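Local coordinates for PUM-HD domain-containing protein (Caenorhabditis elegans, PDB 7CGH) that binds single-stranded RNA through its Pumilio repeat domain and probably recognises the 3' untranslated regions of messenger RNAs, at residues R148-Q153 and Y186-D191; V158-I163 and C195-R200. All blocks are in the same frame, centred on the assembly; numbering follows the deposited sequence.

Followed from the N terminus, the chain runs through helix 146-150, where contact 1 begins, turns into helix 155-165, which carries the first half of contact 2, and passes along helix 172-178. It then repeats the pattern: helix 184-189 comes back beside 148-153 and closes contact 1, and helix 194-204 settles against 158-163 and closes contact 2. The two loops therefore cross rather than nest, each spanning just over thirty residues. Both tie the predicted Pumilio repeat 141-176 to the next, 177-215. With about 10 Å between centres they touch: the carbonyl O of Met150 packs against Val197 CG2, and Met188 CB against Val198 CG2.

Contact 1 (R148-Q153 and Y186-D191); sequences RCMKDQ and YEMSVD
Lys151 has CG set between its backbone N and carbonyl carbon (chi1 51°), and further bends along its chain carry NZ to Glu187, whose own CG stands anti to the backbone N (chi1 162°) with the rest of the chain extended. The two side chains meet at about a right angle in a salt bridge, Lys151 NZ to Glu187 OE2 at 2.6 Å. The ammonium comes from the anti side of the carboxylate, 21° out of its plane. The same OE2 is also hydrogen-bonded to His147, so one oxygen serves two partners from the neighbouring repeat. Asp191 lies across the aliphatic root of the lysine, with OD2 3.5 Å from Lys151 CB; this oxygen is used by the backbone N of Tyr193 and Gly194, capping the start of helix 194-204. At the matching turn, Asp152 OD2 likewise bonds the backbone N of Asn154 and Gly155. The other oxygen of Asp191, OD1, is 4.7 Å from Lys151 NZ, close enough that the opposite charges would probably attract. On the buried side, the bend at chi2 of Met188 brings its CE against two partners, 3.6 Å from Lys151 CD and 3.6 Å from Met150 SD. Leu178 of helix 172-178 packs on both methionines. Corresponding short helices and capped turns of predicted successive repeats thus lie side by side, the repeat-to-repeat stacking of a Pumilio homology domain.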
loop_
_atom_site.group_PDB
_atom_site.type_symbol
_atom_site.label_atom_id
_atom_site.label_comp_id
_atom_site.label_asym_id
_atom_site.label_seq_id
_atom_site.Cartn_x
_atom_site.Cartn_y
_atom_site.Cartn_z
ATOM N N ARG A 148 3.308 -2.559 -16.807
ATOM C CA ARG A 148 2.049 -3.278 -16.630
ATOM C C ARG A 148 1.940 -3.809 -15.216
ATOM O O ARG A 148 0.920 -3.629 -14.551
ATOM C CB ARG A 148 1.960 -4.446 -17.614
ATOM C CG ARG A 148 1.262 -4.165 -18.939
ATOM C CD ARG A 148 1.740 -5.110 -20.068
ATOM N NE ARG A 148 1.921 -6.513 -19.664
ATOM C CZ ARG A 148 0.967 -7.272 -19.118
ATOM N NH1 ARG A 148 -0.241 -6.759 -18.865
ATOM N NH2 ARG A 148 1.235 -8.528 -18.786
ATOM N N CYS A 149 3.009 -4.443 -14.726
ATOM C CA CYS A 149 2.931 -5.139 -13.442
ATOM C C CYS A 149 2.545 -4.198 -12.287
ATOM O O CYS A 149 1.795 -4.594 -11.389
ATOM C CB CYS A 149 4.261 -5.831 -13.168
ATOM S SG CYS A 149 4.203 -7.132 -11.934
ATOM N N MET A 150 3.029 -2.950 -12.309
ATOM C CA MET A 150 2.749 -2.002 -11.225
ATOM C C MET A 150 1.263 -1.757 -11.033
ATOM O O MET A 150 0.798 -1.615 -9.896
ATOM C CB MET A 150 3.395 -0.646 -11.491
ATOM C CG MET A 150 4.848 -0.662 -11.657
ATOM S SD MET A 150 5.355 1.016 -11.994
ATOM C CE MET A 150 6.622 1.154 -10.745
ATOM N N LYS A 151 0.511 -1.603 -12.122
ATOM C CA LYS A 151 -0.906 -1.312 -11.976
ATOM C C LYS A 151 -1.789 -2.533 -12.233
ATOM O O LYS A 151 -2.990 -2.368 -12.465
ATOM C CB LYS A 151 -1.321 -0.129 -12.862
ATOM C CG LYS A 151 -0.902 -0.222 -14.302
ATOM C CD LYS A 151 -0.610 1.154 -14.880
ATOM C CE LYS A 151 -1.873 1.920 -15.186
ATOM N NZ LYS A 151 -1.746 2.664 -16.472
ATOM N N ASP A 152 -1.234 -3.751 -12.149
ATOM C CA ASP A 152 -2.054 -4.955 -12.236
ATOM C C ASP A 152 -2.680 -5.248 -10.882
ATOM O O ASP A 152 -2.044 -5.061 -9.840
ATOM C CB ASP A 152 -1.245 -6.174 -12.695
ATOM C CG ASP A 152 -2.135 -7.422 -12.911
ATOM O OD1 ASP A 152 -2.750 -7.521 -13.991
ATOM O OD2 ASP A 152 -2.242 -8.290 -12.002
ATOM N N GLN A 153 -3.942 -5.705 -10.908
ATOM C CA GLN A 153 -4.643 -6.089 -9.682
ATOM C C GLN A 153 -3.853 -7.130 -8.894
ATOM O O GLN A 153 -3.863 -7.116 -7.659
ATOM C CB GLN A 153 -6.056 -6.603 -10.022
ATOM C CG GLN A 153 -6.733 -7.398 -8.889
ATOM C CD GLN A 153 -8.255 -7.176 -8.772
ATOM O OE1 GLN A 153 -9.014 -7.348 -9.742
ATOM N NE2 GLN A 153 -8.699 -6.795 -7.566
ATOM N N TYR A 186 1.839 10.492 -12.164
ATOM C CA TYR A 186 0.422 10.845 -12.153
ATOM C C TYR A 186 -0.450 9.627 -12.462
ATOM O O TYR A 186 -1.383 9.307 -11.720
ATOM C CB TYR A 186 0.126 11.952 -13.170
ATOM C CG TYR A 186 -1.361 12.172 -13.279
ATOM C CD1 TYR A 186 -2.016 13.011 -12.390
ATOM C CD2 TYR A 186 -2.126 11.504 -14.237
ATOM C CE1 TYR A 186 -3.385 13.180 -12.451
ATOM C CE2 TYR A 186 -3.492 11.674 -14.304
ATOM C CZ TYR A 186 -4.107 12.508 -13.402
ATOM O OH TYR A 186 -5.451 12.695 -13.459
ATOM N N GLU A 187 -0.192 8.983 -13.602
ATOM C CA GLU A 187 -0.916 7.781 -14.002
ATOM C C GLU A 187 -0.913 6.736 -12.890
ATOM O O GLU A 187 -1.952 6.153 -12.565
ATOM C CB GLU A 187 -0.283 7.233 -15.291
ATOM C CG GLU A 187 -0.582 5.775 -15.673
ATOM C CD GLU A 187 0.363 5.252 -16.793
ATOM O OE1 GLU A 187 1.099 6.071 -17.397
ATOM O OE2 GLU A 187 0.371 4.033 -17.080
ATOM N N MET A 188 0.251 6.499 -12.277
ATOM C CA MET A 188 0.305 5.565 -11.157
ATOM C C MET A 188 -0.430 6.115 -9.936
ATOM O O MET A 188 -1.133 5.369 -9.244
ATOM C CB MET A 188 1.755 5.243 -10.815
ATOM C CG MET A 188 2.482 4.519 -11.929
ATOM S SD MET A 188 1.790 2.885 -12.230
ATOM C CE MET A 188 2.607 2.486 -13.793
ATOM N N SER A 189 -0.301 7.421 -9.664
ATOM C CA SER A 189 -0.879 7.954 -8.432
ATOM C C SER A 189 -2.398 7.908 -8.452
ATOM O O SER A 189 -3.017 7.785 -7.391
ATOM C CB SER A 189 -0.406 9.378 -8.182
ATOM O OG SER A 189 0.940 9.376 -7.754
ATOM N N VAL A 190 -3.018 7.977 -9.637
ATOM C CA VAL A 190 -4.470 7.868 -9.719
ATOM C C VAL A 190 -4.938 6.456 -10.033
ATOM O O VAL A 190 -6.139 6.243 -10.209
ATOM C CB VAL A 190 -5.038 8.880 -10.737
ATOM C CG1 VAL A 190 -4.540 10.248 -10.382
ATOM C CG2 VAL A 190 -4.659 8.505 -12.186
ATOM N N ASP A 191 -4.058 5.497 -10.064
ATOM C CA ASP A 191 -4.487 4.125 -10.316
ATOM C C ASP A 191 -4.743 3.402 -8.992
ATOM O O ASP A 191 -3.996 3.599 -8.026
ATOM C CB ASP A 191 -3.435 3.376 -11.120
ATOM C CG ASP A 191 -3.870 1.985 -11.486
ATOM O OD1 ASP A 191 -4.367 1.795 -12.621
ATOM O OD2 ASP A 191 -3.721 1.080 -10.636
#

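Contact 2 (V158-I163 and C195-R200); sequences VVQKAI and CRVVQR. With nucleotides of chain B.
Val159 and Val197 pack closely between two helical segments that run parallel, 1° apart, with their axes 9.2 Å apart. Val159 CG1 comes within 3.7 Å of Val197 CG1, the side chains crossing at about a right angle. Ile163 continues this buried, apolar side: CD1 lies 4.0 Å from Val197 CG1, while CG2 rests on the backbone O of Arg200; Ile174 of helix 172-178 covers both Val159 and Ile163. The other side is polar and partly exposed. There Gln160 reaches across, extended beyond CG, and its OE1 accepts a bond from Arg200 NH2 at 2.7 Å. The donor sits above the carbonyl plane, but OE1 lies nearly in the guanidinium plane. Bends at chi2 (-63°) and chi3 (83°) fold the arginine back to this position, and Glu203 pairs with its NE. Gln160 NE2 lies over Arg196 CB and is hydrogen-bonded to Asn156. With an alanine here, Arg200 NH2 would probably lose this acceptor, Asn156 its amide partner, and the side of Arg196 its cover. On the RNA side, Arg196 presents one face of its guanidinium to O2' of C5 of chain B, which stands over the centre, 3.3 Å from CZ. Gln199 reads the edge of A4 of chain B with two bonds, NE2 to N1 at 2.9 Å and OE1 from N6 at 3.0 Å, while Cys195 SG touches its C2. Gln199 NE2 also donates to Cys195 O, helping to fix the amide's rotation. Glutamine and cysteine on the adenine, with arginine against the next ribose, match the RNA-reading surface of a PUF repeat.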
loop_
_atom_site.group_PDB
_atom_site.type_symbol
_atom_site.label_atom_id
_atom_site.label_comp_id
_atom_site.label_asym_id
_atom_site.label_seq_id
_atom_site.Cartn_x
_atom_site.Cartn_y
_atom_site.Cartn_z
ATOM N N VAL A 158 3.270 -7.860 -5.960
ATOM C CA VAL A 158 4.637 -8.342 -6.170
ATOM C C VAL A 158 5.612 -7.175 -6.162
ATOM O O VAL A 158 6.691 -7.253 -5.568
ATOM C CB VAL A 158 4.730 -9.134 -7.488
ATOM C CG1 VAL A 158 6.164 -9.592 -7.740
ATOM C CG2 VAL A 158 3.738 -10.310 -7.479
ATOM N N VAL A 159 5.242 -6.067 -6.810
ATOM C CA VAL A 159 6.112 -4.896 -6.813
ATOM C C VAL A 159 6.191 -4.281 -5.420
ATOM O O VAL A 159 7.267 -3.863 -4.980
ATOM C CB VAL A 159 5.624 -3.867 -7.840
ATOM C CG1 VAL A 159 6.445 -2.647 -7.722
ATOM C CG2 VAL A 159 5.649 -4.459 -9.267
ATOM N N GLN A 160 5.052 -4.173 -4.721
ATOM C CA GLN A 160 5.104 -3.727 -3.333
ATOM C C GLN A 160 6.037 -4.622 -2.521
ATOM O O GLN A 160 6.851 -4.138 -1.730
ATOM C CB GLN A 160 3.707 -3.737 -2.706
ATOM C CG GLN A 160 2.684 -2.741 -3.228
ATOM C CD GLN A 160 1.447 -2.704 -2.332
ATOM O OE1 GLN A 160 1.522 -2.273 -1.187
ATOM N NE2 GLN A 160 0.319 -3.193 -2.835
ATOM N N LYS A 161 5.930 -5.937 -2.713
ATOM C CA LYS A 161 6.764 -6.869 -1.963
ATOM C C LYS A 161 8.231 -6.655 -2.273
ATOM O O LYS A 161 9.083 -6.804 -1.390
ATOM C CB LYS A 161 6.366 -8.313 -2.274
ATOM C CG LYS A 161 7.085 -9.336 -1.415
ATOM C CD LYS A 161 6.750 -9.109 0.049
ATOM C CE LYS A 161 6.196 -10.359 0.704
ATOM N NZ LYS A 161 6.032 -10.180 2.178
ATOM N N ALA A 162 8.548 -6.315 -3.526
ATOM C CA ALA A 162 9.940 -6.082 -3.877
ATOM C C ALA A 162 10.486 -4.892 -3.106
ATOM O O ALA A 162 11.568 -4.962 -2.515
ATOM C CB ALA A 162 10.078 -5.867 -5.384
ATOM N N ILE A 163 9.712 -3.799 -3.060
ATOM C CA ILE A 163 10.161 -2.566 -2.432
ATOM C C ILE A 163 10.320 -2.750 -0.936
ATOM O O ILE A 163 11.208 -2.147 -0.331
ATOM C CB ILE A 163 9.180 -1.438 -2.756
ATOM C CG1 ILE A 163 9.146 -1.203 -4.257
ATOM C CG2 ILE A 163 9.530 -0.150 -1.969
ATOM C CD1 ILE A 163 7.988 -0.330 -4.672
ATOM N N CYS A 195 -1.151 3.292 -7.164
ATOM C CA CYS A 195 -0.936 4.221 -6.058
ATOM C C CYS A 195 -0.298 3.535 -4.860
ATOM O O CYS A 195 0.403 4.186 -4.072
ATOM C CB CYS A 195 -2.249 4.882 -5.642
ATOM S SG CYS A 195 -3.400 3.820 -4.779
ATOM N N ARG A 196 -0.523 2.230 -4.696
ATOM C CA ARG A 196 0.118 1.543 -3.578
ATOM C C ARG A 196 1.611 1.367 -3.828
ATOM O O ARG A 196 2.405 1.384 -2.876
ATOM C CB ARG A 196 -0.542 0.187 -3.324
ATOM C CG ARG A 196 -2.057 0.185 -3.421
ATOM C CD ARG A 196 -2.547 -1.205 -3.883
ATOM N NE ARG A 196 -4.007 -1.326 -3.876
ATOM C CZ ARG A 196 -4.661 -2.469 -4.041
ATOM N NH1 ARG A 196 -3.979 -3.593 -4.219
ATOM N NH2 ARG A 196 -5.993 -2.487 -4.020
ATOM N N VAL A 197 2.009 1.206 -5.095
ATOM C CA VAL A 197 3.425 1.117 -5.430
ATOM C C VAL A 197 4.132 2.434 -5.124
ATOM O O VAL A 197 5.214 2.443 -4.525
ATOM C CB VAL A 197 3.607 0.709 -6.899
ATOM C CG1 VAL A 197 5.105 0.750 -7.272
ATOM C CG2 VAL A 197 3.040 -0.693 -7.118
ATOM N N VAL A 198 3.532 3.564 -5.541
ATOM C CA VAL A 198 4.092 4.880 -5.235
ATOM C C VAL A 198 4.270 5.034 -3.733
ATOM O O VAL A 198 5.325 5.472 -3.259
ATOM C CB VAL A 198 3.200 6.000 -5.814
ATOM C CG1 VAL A 198 3.744 7.380 -5.444
ATOM C CG2 VAL A 198 3.076 5.883 -7.334
ATOM N N GLN A 199 3.261 4.637 -2.955
ATOM C CA GLN A 199 3.360 4.801 -1.507
ATOM C C GLN A 199 4.472 3.939 -0.924
ATOM O O GLN A 199 5.239 4.403 -0.074
ATOM C CB GLN A 199 2.029 4.476 -0.836
ATOM C CG GLN A 199 0.917 5.473 -1.092
ATOM C CD GLN A 199 -0.437 4.942 -0.636
ATOM O OE1 GLN A 199 -0.686 4.797 0.558
ATOM N NE2 GLN A 199 -1.310 4.630 -1.593
ATOM N N ARG A 200 4.579 2.682 -1.347
ATOM C CA ARG A 200 5.677 1.865 -0.834
ATOM C C ARG A 200 6.999 2.510 -1.181
ATOM O O ARG A 200 7.945 2.482 -0.383
ATOM C CB ARG A 200 5.649 0.435 -1.394
ATOM C CG ARG A 200 4.468 -0.430 -1.025
ATOM C CD ARG A 200 4.340 -0.729 0.466
ATOM N NE ARG A 200 3.679 0.353 1.188
ATOM C CZ ARG A 200 2.388 0.679 1.069
ATOM N NH1 ARG A 200 1.903 1.698 1.771
ATOM N NH2 ARG A 200 1.582 0.014 0.229
ATOM P P A B 4 -13.728 3.989 1.934
ATOM O OP1 A B 4 -14.736 3.117 1.280
ATOM O OP2 A B 4 -13.515 3.889 3.405
ATOM O "O5'" A B 4 -12.312 3.725 1.265
ATOM C "C5'" A B 4 -11.674 2.470 1.358
ATOM C "C4'" A B 4 -10.941 2.173 0.081
ATOM O "O4'" A B 4 -10.016 3.248 -0.221
ATOM C "C3'" A B 4 -10.085 0.930 0.115
ATOM O "O3'" A B 4 -10.856 -0.235 -0.136
ATOM C "C2'" A B 4 -9.025 1.223 -0.942
ATOM O "O2'" A B 4 -9.554 0.984 -2.237
ATOM C "C1'" A B 4 -8.834 2.731 -0.774
ATOM N N9 A B 4 -7.714 3.114 0.121
ATOM C C8 A B 4 -7.768 3.518 1.436
ATOM N N7 A B 4 -6.593 3.830 1.959
ATOM C C5 A B 4 -5.687 3.646 0.921
ATOM C C6 A B 4 -4.270 3.801 0.779
ATOM N N6 A B 4 -3.395 4.186 1.698
ATOM N N1 A B 4 -3.722 3.523 -0.415
ATOM C C2 A B 4 -4.516 3.107 -1.406
ATOM N N3 A B 4 -5.839 2.924 -1.401
ATOM C C4 A B 4 -6.380 3.203 -0.206
ATOM P P C B 5 -10.795 -1.471 0.881
ATOM O OP1 C B 5 -11.837 -2.436 0.445
ATOM O OP2 C B 5 -10.783 -1.026 2.290
ATOM O "O5'" C B 5 -9.373 -2.120 0.571
ATOM C "C5'" C B 5 -9.023 -2.463 -0.761
ATOM C "C4'" C B 5 -7.534 -2.600 -0.893
ATOM O "O4'" C B 5 -6.906 -1.300 -0.721
ATOM C "C3'" C B 5 -6.861 -3.470 0.160
ATOM O "O3'" C B 5 -6.994 -4.853 -0.121
ATOM C "C2'" C B 5 -5.417 -2.961 0.144
ATOM O "O2'" C B 5 -4.665 -3.544 -0.907
ATOM C "C1'" C B 5 -5.609 -1.471 -0.191
ATOM N N1 C B 5 -5.396 -0.592 0.979
ATOM C C2 C B 5 -4.099 -0.081 1.131
ATOM O O2 C B 5 -3.234 -0.370 0.286
ATOM N N3 C B 5 -3.812 0.717 2.184
ATOM C C4 C B 5 -4.768 1.004 3.058
ATOM N N4 C B 5 -4.431 1.803 4.074
ATOM C C5 C B 5 -6.096 0.489 2.936
ATOM C C6 C B 5 -6.375 -0.305 1.892
#